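Local coordinates for protein trichothecene 3-O-acetyltransferase (Gibberella zeae, PDB 2RKV) that probably transfers the acetyl group of acetyl coenzyme A to the 3-hydroxyl of trichothecene mycotoxins, as a member of the BAHD acyltransferase superfamily, at residues A292-P297 against V301-P306; D8-L13 against Q345-L350; L26-D31 against G100-G105; S94-E99 against G147-V152. All coordinates share one frame; numbering follows the deposited sequence.

Contact 1. Residues A292-P297 against V301-P306. With COA (coenzyme A), chain B.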
# COMPACT_ATOMS: atom_id res chain seq x y z
N ALA A 292 3.76 -5.64 6.03
CA ALA A 292 4.51 -5.30 4.82
C ALA A 292 5.78 -4.53 5.19
O ALA A 292 5.76 -3.62 6.02
CB ALA A 292 3.66 -4.47 3.87
N VAL A 293 6.89 -4.92 4.56
CA VAL A 293 8.19 -4.30 4.84
C VAL A 293 8.90 -4.03 3.51
O VAL A 293 9.10 -4.95 2.71
CB VAL A 293 9.07 -5.19 5.76
CG1 VAL A 293 10.43 -4.52 6.05
CG2 VAL A 293 8.34 -5.50 7.07
N ASP A 294 9.28 -2.77 3.30
CA ASP A 294 10.11 -2.36 2.17
C ASP A 294 11.45 -3.05 2.31
O ASP A 294 12.13 -2.91 3.34
CB ASP A 294 10.27 -0.83 2.18
CG ASP A 294 11.22 -0.30 1.09
OD1 ASP A 294 11.56 -1.05 0.14
OD2 ASP A 294 11.60 0.89 1.20
N ALA A 295 11.83 -3.80 1.27
CA ALA A 295 13.07 -4.57 1.28
C ALA A 295 14.25 -3.81 0.66
O ALA A 295 15.37 -4.33 0.63
CB ALA A 295 12.86 -5.92 0.59
N ARG A 296 14.00 -2.59 0.18
CA ARG A 296 15.08 -1.81 -0.45
C ARG A 296 16.29 -1.63 0.48
O ARG A 296 17.42 -1.91 0.06
CB ARG A 296 14.57 -0.47 -0.97
CG ARG A 296 13.74 -0.55 -2.26
CD ARG A 296 13.00 0.76 -2.47
NE ARG A 296 12.06 0.71 -3.60
CZ ARG A 296 10.92 0.03 -3.62
NH1 ARG A 296 10.54 -0.69 -2.56
NH2 ARG A 296 10.15 0.08 -4.71
N PRO A 297 16.07 -1.16 1.72
CA PRO A 297 17.23 -0.96 2.62
C PRO A 297 18.06 -2.24 2.85
O PRO A 297 19.28 -2.19 2.72
CB PRO A 297 16.58 -0.46 3.92
CG PRO A 297 15.28 0.15 3.47
CD PRO A 297 14.81 -0.76 2.38
N VAL A 301 19.29 -1.07 -1.95
CA VAL A 301 18.70 -0.44 -3.13
C VAL A 301 18.18 0.96 -2.77
O VAL A 301 17.66 1.18 -1.68
CB VAL A 301 17.58 -1.33 -3.74
CG1 VAL A 301 16.81 -0.61 -4.85
CG2 VAL A 301 18.16 -2.65 -4.26
N SER A 302 18.32 1.89 -3.72
CA SER A 302 17.87 3.28 -3.55
C SER A 302 16.39 3.37 -3.21
O SER A 302 15.58 2.63 -3.76
CB SER A 302 18.14 4.05 -4.84
OG SER A 302 17.50 5.31 -4.83
N ASN A 303 16.04 4.29 -2.32
CA ASN A 303 14.64 4.61 -2.03
C ASN A 303 13.90 5.07 -3.29
O ASN A 303 12.66 5.04 -3.36
CB ASN A 303 14.57 5.71 -0.96
CG ASN A 303 13.15 5.98 -0.50
OD1 ASN A 303 12.48 5.09 0.03
ND2 ASN A 303 12.70 7.21 -0.69
N ASN A 304 14.66 5.50 -4.30
CA ASN A 304 14.08 5.97 -5.55
C ASN A 304 13.83 4.86 -6.57
O ASN A 304 13.34 5.13 -7.67
CB ASN A 304 14.93 7.09 -6.17
CG ASN A 304 14.87 8.36 -5.35
OD1 ASN A 304 13.84 8.67 -4.73
ND2 ASN A 304 15.97 9.11 -5.33
N TYR A 305 14.15 3.61 -6.22
CA TYR A 305 13.86 2.48 -7.12
C TYR A 305 12.34 2.32 -7.23
O TYR A 305 11.66 2.14 -6.22
CB TYR A 305 14.50 1.20 -6.61
CG TYR A 305 14.17 -0.01 -7.44
CD1 TYR A 305 14.59 -0.10 -8.76
CD2 TYR A 305 13.43 -1.08 -6.90
CE1 TYR A 305 14.30 -1.19 -9.53
CE2 TYR A 305 13.13 -2.20 -7.68
CZ TYR A 305 13.58 -2.25 -8.99
OH TYR A 305 13.29 -3.33 -9.78
N PRO A 306 11.80 2.42 -8.46
CA PRO A 306 10.35 2.49 -8.64
C PRO A 306 9.62 1.15 -8.71
O PRO A 306 8.40 1.13 -8.94
CB PRO A 306 10.21 3.20 -9.98
CG PRO A 306 11.39 2.66 -10.77
CD PRO A 306 12.52 2.55 -9.74
N1A COA B . 17.35 4.37 19.54
C2A COA B . 15.99 4.60 19.61
N3A COA B . 15.22 4.54 18.47
C4A COA B . 15.81 4.25 17.28
C5A COA B . 17.18 4.01 17.19
C6A COA B . 17.97 4.08 18.34
N6A COA B . 19.30 4.12 18.23
N7A COA B . 17.48 3.75 15.89
C8A COA B . 16.34 3.81 15.17
N9A COA B . 15.30 4.12 16.01
C1B COA B . 13.90 4.34 15.64
C2B COA B . 13.76 5.66 14.92
O2B COA B . 13.74 6.73 15.82
C3B COA B . 12.45 5.46 14.20
O3B COA B . 11.41 5.54 15.13
P3B COA B . 10.37 6.74 15.11
O7A COA B . 9.73 6.78 13.73
O8A COA B . 11.17 7.99 15.39
O9A COA B . 9.36 6.50 16.19
C4B COA B . 12.48 4.00 13.86
O4B COA B . 13.42 3.37 14.72
C5B COA B . 12.84 3.80 12.40
O5B COA B . 12.57 2.44 12.25
P1A COA B . 12.35 1.81 10.81
O1A COA B . 13.37 2.37 9.81
O2A COA B . 12.38 0.31 10.93
O3A COA B . 10.96 2.41 10.27
P2A COA B . 9.54 2.33 10.97
O4A COA B . 8.95 3.73 10.97
O5A COA B . 9.56 1.64 12.31
O6A COA B . 8.72 1.42 9.96
CBP COA B . 8.37 -0.44 8.52
CCP COA B . 8.95 0.02 9.86
CDP COA B . 6.87 -0.15 8.49
CEP COA B . 8.55 -1.96 8.40
CAP COA B . 9.12 0.31 7.42
OAP COA B . 10.51 0.03 7.45
C9P COA B . 8.62 -0.04 6.06
O9P COA B . 9.21 -1.12 5.39
N8P COA B . 7.64 0.72 5.58
C7P COA B . 7.02 0.48 4.31
C6P COA B . 6.04 -0.68 4.40
C5P COA B . 5.42 -0.82 3.05
O5P COA B . 6.15 -0.84 2.03
N4P COA B . 4.09 -0.90 3.01
O HOH W 1 13.57 2.57 0.67
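R296 takes hold of the Y305 backbone side-on, with R296 NE and NH2 each donating to Y305 O over 3.0 Å. Both bonds bend, to 148° and 147°, as one oxygen is shared; it lies nearly in the guanidinium plane, and the two nitrogens reach it from one face of its carbonyl. The extended arm gets there by passing S302 O, which lies 3.4 Å from R296 CD. A backbone bond, V301 N to R296 O at 2.9 Å, closes the short helical excursion between the segments.

The third guanidinium nitrogen faces carboxylates. R296 NH1 makes a salt bridge to D294 OD1 (2.9 Å), while R296 N reaches that oxygen from the opposite face of the carboxylate in a capping bond. NH1 is also paired with D160. The sequence HGAMD, H156 to D160, fits the HXXXD motif of the BAHD family, whose aspartate characteristically pairs with an arginine in a structural role, consistent with this bridge.

One water donates to D294 OD2 at 2.6 Å and to N303 OD1 at 2.8 Å, tying the carboxylate to the S302-Y305 beta turn. Coenzyme A is met by the same aspartate: D294 N donates to O9P of the pantetheine arm at 2.7 Å.

Contact 2. Residues D8-L13 against Q345-L350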
# COMPACT_ATOMS: atom_id res chain seq x y z
N ASP A 8 10.25 -7.20 -11.61
CA ASP A 8 10.92 -7.79 -10.46
C ASP A 8 10.42 -9.21 -10.30
O ASP A 8 9.24 -9.49 -10.53
CB ASP A 8 10.55 -7.01 -9.18
CG ASP A 8 11.13 -5.62 -9.17
OD1 ASP A 8 12.34 -5.49 -8.86
OD2 ASP A 8 10.37 -4.67 -9.43
N THR A 9 11.31 -10.12 -9.91
CA THR A 9 10.88 -11.50 -9.65
C THR A 9 9.76 -11.54 -8.60
O THR A 9 8.79 -12.29 -8.75
CB THR A 9 12.07 -12.40 -9.30
OG1 THR A 9 12.99 -12.37 -10.40
CG2 THR A 9 11.61 -13.84 -9.06
N LEU A 10 9.88 -10.71 -7.57
CA LEU A 10 8.86 -10.60 -6.54
C LEU A 10 7.53 -10.09 -7.12
O LEU A 10 6.46 -10.42 -6.59
CB LEU A 10 9.33 -9.68 -5.41
CG LEU A 10 10.54 -10.16 -4.60
CD1 LEU A 10 11.02 -9.04 -3.67
CD2 LEU A 10 10.18 -11.42 -3.81
N GLY A 11 7.61 -9.31 -8.19
CA GLY A 11 6.42 -8.79 -8.87
C GLY A 11 5.73 -9.81 -9.76
O GLY A 11 4.68 -9.52 -10.36
N GLN A 12 6.32 -10.99 -9.89
CA GLN A 12 5.68 -12.06 -10.63
C GLN A 12 4.69 -12.82 -9.72
O GLN A 12 4.05 -13.76 -10.18
CB GLN A 12 6.71 -13.02 -11.26
CG GLN A 12 7.87 -12.35 -12.03
CD GLN A 12 7.50 -11.88 -13.45
OE1 GLN A 12 6.42 -12.17 -13.97
NE2 GLN A 12 8.42 -11.14 -14.08
N LEU A 13 4.58 -12.42 -8.45
CA LEU A 13 3.56 -12.97 -7.53
C LEU A 13 2.17 -12.80 -8.14
O LEU A 13 1.80 -11.68 -8.53
CB LEU A 13 3.61 -12.28 -6.16
CG LEU A 13 4.72 -12.67 -5.18
CD1 LEU A 13 4.91 -11.62 -4.09
CD2 LEU A 13 4.45 -14.04 -4.58
N GLN A 345 18.04 -12.17 3.68
CA GLN A 345 18.04 -13.62 3.45
C GLN A 345 16.65 -14.13 3.05
O GLN A 345 16.50 -14.90 2.10
CB GLN A 345 18.60 -14.38 4.67
CG GLN A 345 18.56 -15.92 4.58
CD GLN A 345 19.49 -16.51 3.52
OE1 GLN A 345 19.24 -17.62 3.02
NE2 GLN A 345 20.55 -15.79 3.17
N ARG A 346 15.63 -13.67 3.78
CA ARG A 346 14.27 -14.12 3.53
C ARG A 346 13.80 -13.69 2.15
O ARG A 346 13.24 -14.49 1.40
CB ARG A 346 13.33 -13.59 4.62
CG ARG A 346 13.58 -14.25 5.99
CD ARG A 346 12.62 -13.74 7.07
NE ARG A 346 11.24 -13.97 6.69
CZ ARG A 346 10.37 -13.01 6.40
NH1 ARG A 346 10.73 -11.73 6.49
NH2 ARG A 346 9.14 -13.33 6.03
N THR A 347 14.08 -12.43 1.81
CA THR A 347 13.65 -11.87 0.53
C THR A 347 14.37 -12.56 -0.63
O THR A 347 13.77 -12.85 -1.67
CB THR A 347 13.86 -10.34 0.52
OG1 THR A 347 13.11 -9.76 1.59
CG2 THR A 347 13.40 -9.72 -0.81
N ARG A 348 15.67 -12.85 -0.45
CA ARG A 348 16.42 -13.60 -1.45
C ARG A 348 15.84 -15.01 -1.63
O ARG A 348 15.78 -15.52 -2.74
CB ARG A 348 17.91 -13.67 -1.10
CG ARG A 348 18.62 -12.34 -1.24
CD ARG A 348 20.08 -12.48 -0.84
NE ARG A 348 20.83 -13.29 -1.80
CZ ARG A 348 21.99 -13.89 -1.55
NH1 ARG A 348 22.56 -13.81 -0.35
NH2 ARG A 348 22.58 -14.60 -2.51
N GLY A 349 15.41 -15.62 -0.52
CA GLY A 349 14.78 -16.94 -0.56
C GLY A 349 13.48 -16.95 -1.34
O GLY A 349 13.28 -17.79 -2.22
N LEU A 350 12.60 -16.00 -1.02
CA LEU A 350 11.33 -15.87 -1.74
C LEU A 350 11.57 -15.64 -3.25
O LEU A 350 10.97 -16.33 -4.09
CB LEU A 350 10.47 -14.75 -1.15
CG LEU A 350 9.15 -14.47 -1.88
CD1 LEU A 350 8.24 -15.72 -1.92
CD2 LEU A 350 8.43 -13.32 -1.25
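L10 leaves its 3-10 turn with CG anti to the carbonyl carbon (chi1 -64°), a torsion that carries its branched end forward to helix 340-356, although its first bond runs along the contact. L350 answers from the helix with CG anti to the backbone N (chi1 177°), and its second torsion places CD2 at the far end of the side chain. The result is methyl against methyl: L10 CD2 lies 3.6 Å from L350 CD2 and is also close to L350 CG, 3.8 Å away, the two side chains slanting past each other.

The other branch of L10 has a separate partner. Its CD1 meets T347 CG2 at 3.8 Å, with the leucine and threonine side chains roughly perpendicular. T347 turns only its methyl to this contact; its hydroxyl is occupied elsewhere, hydrogen-bonded to M343 O one turn back in the helix and to the N311 amide. One leucine thus spreads its two methyls over positions three apart on a helix, about one turn.

All three residues are buried, and no hydrogen bond crosses between the segments. L308 adds to the packing on L10, and L13 touches L354 further along the helix. This is plain apolar docking of an N-terminal turn on a helix, close to the substrate site: the L350 side chain is about 8 Å from the bound T-2 toxin, and N311, which touches both T347 and L350, belongs to the toxin pocket.

Contact 3. Residues L26-D31 against G100-G105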
# COMPACT_ATOMS: atom_id res chain seq x y z
N LEU A 26 -6.06 15.30 -2.07
CA LEU A 26 -7.07 16.36 -2.12
C LEU A 26 -6.42 17.72 -1.98
O LEU A 26 -5.62 17.94 -1.07
CB LEU A 26 -8.11 16.15 -1.00
CG LEU A 26 -9.13 17.28 -0.79
CD1 LEU A 26 -10.15 17.30 -1.94
CD2 LEU A 26 -9.84 17.11 0.55
N TYR A 27 -6.77 18.64 -2.88
CA TYR A 27 -6.32 20.02 -2.82
C TYR A 27 -7.52 20.94 -2.86
O TYR A 27 -8.45 20.67 -3.64
CB TYR A 27 -5.47 20.37 -4.03
CG TYR A 27 -4.22 19.56 -4.20
CD1 TYR A 27 -3.00 20.05 -3.75
CD2 TYR A 27 -4.24 18.33 -4.86
CE1 TYR A 27 -1.83 19.32 -3.92
CE2 TYR A 27 -3.08 17.59 -5.03
CZ TYR A 27 -1.88 18.09 -4.56
OH TYR A 27 -0.71 17.38 -4.72
N PRO A 28 -7.51 22.03 -2.08
CA PRO A 28 -8.55 23.03 -2.28
C PRO A 28 -8.29 23.79 -3.59
O PRO A 28 -7.14 23.96 -4.00
CB PRO A 28 -8.36 23.97 -1.09
CG PRO A 28 -6.94 23.87 -0.76
CD PRO A 28 -6.57 22.43 -1.01
N VAL A 29 -9.38 24.22 -4.23
CA VAL A 29 -9.31 25.05 -5.43
C VAL A 29 -10.22 26.23 -5.19
O VAL A 29 -11.44 26.06 -5.07
CB VAL A 29 -9.74 24.27 -6.69
CG1 VAL A 29 -9.83 25.20 -7.90
CG2 VAL A 29 -8.78 23.10 -6.97
N SER A 30 -9.63 27.42 -5.10
CA SER A 30 -10.37 28.62 -4.73
C SER A 30 -11.42 29.03 -5.75
O SER A 30 -12.52 29.45 -5.38
CB SER A 30 -9.40 29.78 -4.48
OG SER A 30 -10.11 30.94 -4.08
N ASP A 31 -11.08 28.89 -7.03
CA ASP A 31 -11.92 29.39 -8.12
C ASP A 31 -11.90 28.40 -9.28
O ASP A 31 -10.82 27.95 -9.70
CB ASP A 31 -11.38 30.75 -8.58
CG ASP A 31 -12.39 31.56 -9.39
OD1 ASP A 31 -12.91 31.06 -10.41
OD2 ASP A 31 -12.63 32.71 -8.99
N GLY A 100 -17.94 19.19 2.57
CA GLY A 100 -18.39 17.87 3.05
C GLY A 100 -17.24 17.05 3.59
O GLY A 100 -17.34 16.43 4.66
N MET A 101 -16.13 17.07 2.85
CA MET A 101 -14.88 16.41 3.24
C MET A 101 -14.37 16.94 4.57
O MET A 101 -14.05 16.19 5.49
CB MET A 101 -13.79 16.66 2.18
CG MET A 101 -13.89 15.79 0.95
SD MET A 101 -13.25 14.13 1.23
CE MET A 101 -13.32 13.49 -0.44
N ARG A 102 -14.28 18.26 4.66
CA ARG A 102 -13.76 18.91 5.87
C ARG A 102 -14.62 18.61 7.09
O ARG A 102 -14.10 18.25 8.15
CB ARG A 102 -13.61 20.42 5.65
CG ARG A 102 -12.47 20.75 4.71
CD ARG A 102 -12.58 22.16 4.16
NE ARG A 102 -11.39 22.51 3.38
CZ ARG A 102 -11.22 23.67 2.74
NH1 ARG A 102 -12.18 24.59 2.76
NH2 ARG A 102 -10.10 23.88 2.07
N LYS A 103 -15.94 18.73 6.94
CA LYS A 103 -16.87 18.47 8.05
C LYS A 103 -16.77 17.03 8.58
O LYS A 103 -16.83 16.81 9.80
CB LYS A 103 -18.31 18.80 7.64
CG LYS A 103 -19.34 18.61 8.73
N ALA A 104 -16.62 16.07 7.67
CA ALA A 104 -16.57 14.65 8.03
C ALA A 104 -15.16 14.14 8.34
O ALA A 104 -14.99 12.97 8.70
CB ALA A 104 -17.20 13.81 6.94
N GLY A 105 -14.15 15.00 8.19
CA GLY A 105 -12.76 14.63 8.46
C GLY A 105 -12.14 13.70 7.42
O GLY A 105 -11.31 12.85 7.75
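L26 and M101 form the inner half of this contact, P28 and R102 the outer half, and the two halves show how burial and closeness need not go together. Inside, L26 CD2 approaches M101 CG at 4.3 Å, a long apolar touch between two buried residues. M101 was modelled in two conformers, so its finer details carry little weight. The tight packing of this half comes from what encloses it: I149 of the neighbouring strand touches both L26 and M101, while Y106 adds to the packing on L26 and F111 to that on M101.

In the fold, this is a short helix, 98-104, laid against one face of a mixed five-stranded sheet, in which strand 20-28 runs between strands 147-155 and 399-401. The first bonds of the L26 and M101 side chains point across the interface, whereas that of Y27 points away from it. The helix finishes in a Schellman motif, where G105 adopts a positive phi of 72°.

The outer side is looser, a single approach between partly exposed residues. R102 stretches its chain straight from CG to NE (chi3 173°), and this length brings R102 NH2 to P28 CB at 3.6 Å, with P28 CB lying obliquely to the guanidinium plane. That approach is closer than the leucine-methionine one, yet it sets carbon against a charged group, and no hydrogen bond crosses it. The guanidinium is steered by carboxylates instead: R102 NE forms a salt bridge with E398, next to strand 399-401, and R102 NH1 another with E99 in the same helix.

Contact 4. Residues S94-E99 against G147-V152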
# COMPACT_ATOMS: atom_id res chain seq x y z
N SER A 94 -24.08 13.33 -5.99
CA SER A 94 -23.57 12.13 -5.31
C SER A 94 -22.07 12.23 -4.99
O SER A 94 -21.53 11.38 -4.27
CB SER A 94 -23.86 10.88 -6.14
OG SER A 94 -23.02 10.81 -7.28
N ALA A 95 -21.41 13.25 -5.52
CA ALA A 95 -19.96 13.43 -5.34
C ALA A 95 -19.63 14.16 -4.03
O ALA A 95 -20.47 14.89 -3.51
CB ALA A 95 -19.37 14.18 -6.54
N PRO A 96 -18.41 13.96 -3.51
CA PRO A 96 -18.02 14.78 -2.36
C PRO A 96 -17.77 16.24 -2.72
O PRO A 96 -17.60 16.57 -3.90
CB PRO A 96 -16.72 14.12 -1.87
CG PRO A 96 -16.15 13.49 -3.08
CD PRO A 96 -17.34 13.01 -3.88
N THR A 97 -17.74 17.09 -1.70
CA THR A 97 -17.43 18.51 -1.84
C THR A 97 -16.31 18.81 -0.85
O THR A 97 -16.14 18.06 0.12
CB THR A 97 -18.64 19.39 -1.47
OG1 THR A 97 -19.00 19.14 -0.10
CG2 THR A 97 -19.83 19.09 -2.38
N ILE A 98 -15.59 19.91 -1.05
CA ILE A 98 -14.52 20.28 -0.12
C ILE A 98 -15.06 20.48 1.30
O ILE A 98 -14.46 20.03 2.27
CB ILE A 98 -13.69 21.53 -0.60
CG1 ILE A 98 -12.36 21.63 0.17
CG2 ILE A 98 -14.45 22.83 -0.46
CD1 ILE A 98 -11.38 20.55 -0.14
N GLU A 99 -16.22 21.12 1.41
CA GLU A 99 -16.82 21.36 2.73
C GLU A 99 -17.36 20.08 3.38
O GLU A 99 -17.22 19.90 4.59
CB GLU A 99 -17.86 22.48 2.68
CG GLU A 99 -17.25 23.86 2.43
CD GLU A 99 -16.11 24.23 3.39
OE1 GLU A 99 -16.21 23.93 4.61
OE2 GLU A 99 -15.11 24.82 2.93
N GLY A 147 -12.63 22.13 -4.84
CA GLY A 147 -11.46 21.27 -4.72
C GLY A 147 -11.05 20.45 -5.92
O GLY A 147 -11.66 20.53 -7.00
N LEU A 148 -10.00 19.67 -5.72
CA LEU A 148 -9.49 18.76 -6.73
C LEU A 148 -9.06 17.49 -6.02
O LEU A 148 -8.38 17.56 -4.99
CB LEU A 148 -8.28 19.38 -7.44
CG LEU A 148 -7.49 18.50 -8.40
CD1 LEU A 148 -8.23 18.37 -9.72
CD2 LEU A 148 -6.08 19.07 -8.62
N ILE A 149 -9.47 16.33 -6.54
CA ILE A 149 -8.93 15.06 -6.06
C ILE A 149 -8.11 14.44 -7.16
O ILE A 149 -8.63 14.14 -8.24
CB ILE A 149 -10.05 14.07 -5.61
CG1 ILE A 149 -10.86 14.66 -4.46
CG2 ILE A 149 -9.44 12.70 -5.22
CD1 ILE A 149 -12.14 13.89 -4.16
N LEU A 150 -6.82 14.26 -6.89
CA LEU A 150 -5.92 13.58 -7.81
C LEU A 150 -5.77 12.15 -7.34
O LEU A 150 -5.37 11.91 -6.21
CB LEU A 150 -4.55 14.26 -7.84
CG LEU A 150 -3.41 13.47 -8.51
CD1 LEU A 150 -3.72 13.16 -9.97
CD2 LEU A 150 -2.08 14.19 -8.38
N THR A 151 -6.09 11.19 -8.21
CA THR A 151 -5.95 9.78 -7.84
C THR A 151 -4.92 9.11 -8.75
O THR A 151 -4.95 9.29 -9.97
CB THR A 151 -7.29 9.04 -7.90
OG1 THR A 151 -8.23 9.67 -7.03
CG2 THR A 151 -7.12 7.54 -7.51
N VAL A 152 -4.01 8.35 -8.14
CA VAL A 152 -3.01 7.62 -8.91
C VAL A 152 -3.15 6.13 -8.64
O VAL A 152 -3.16 5.72 -7.48
CB VAL A 152 -1.58 8.06 -8.53
CG1 VAL A 152 -0.57 7.36 -9.42
CG2 VAL A 152 -1.42 9.59 -8.61
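I98 and G147 bring the two backbones nearest to each other, their CA atoms 5.6 Å apart where the helix begins beside the start of the strand. G147 is almost fully extended (phi -162°, psi -178°), and strand 147-155 runs on from it, whereas S94-T97 is an irregular lead-in that turns helical only at I98. T97 is the N-cap, its hydroxyl bonded to G100 N. A backbone hydrogen bond joins I98 to K145, the latter in the turn before the strand.

Two contacts follow. I98 CB comes within 4.4 Å of G147 N, a loose approach of isoleucine carbon to main chain. Two residues along, I149 sets CG1 anti to its carbonyl carbon (chi1 -61°), which carries the end of the chain to the proline: I149 CD1 touches P96 CG at 4.2 Å, the two side chains crossing near a right angle. L26 of the adjacent strand packs on both I98 and I149, linking the two touches into one apolar layer.

One touch is apolar side chain on side chain, the other isoleucine carbon against the glycine main chain; no hydrogen bond crosses between the segments. The threonine cap holds the helix end itself, and G147 O, accepting from the Y35 hydroxyl, ties the strand to helix 35-52. Packing this sparse is probably not very directional, and the I98-K145 bond may do more to fix the helix start beside the strand.

In the fold
Contacts 3 and 4 are really one neighbourhood, with centres about 7 Å apart: both place helix 98-104 on the same sheet, and Y27 O meets L148 N at 2.8 Å, probably in a hydrogen bond between adjacent strands. Contacts 1 and 2 form a second cluster beside the ligands, joined by Y305 OH and D8 OD1 (2.5 Å). Chemistry follows burial here. Contacts 2 and 4 are buried and apolar; contact 3 pairs an apolar interior with a charged rim; contact 1, only partly buried, depends on an arginine network and touches coenzyme A. Contacts 2 and 3, their centres about 41 Å apart, lie on opposite sides of the chain's centre.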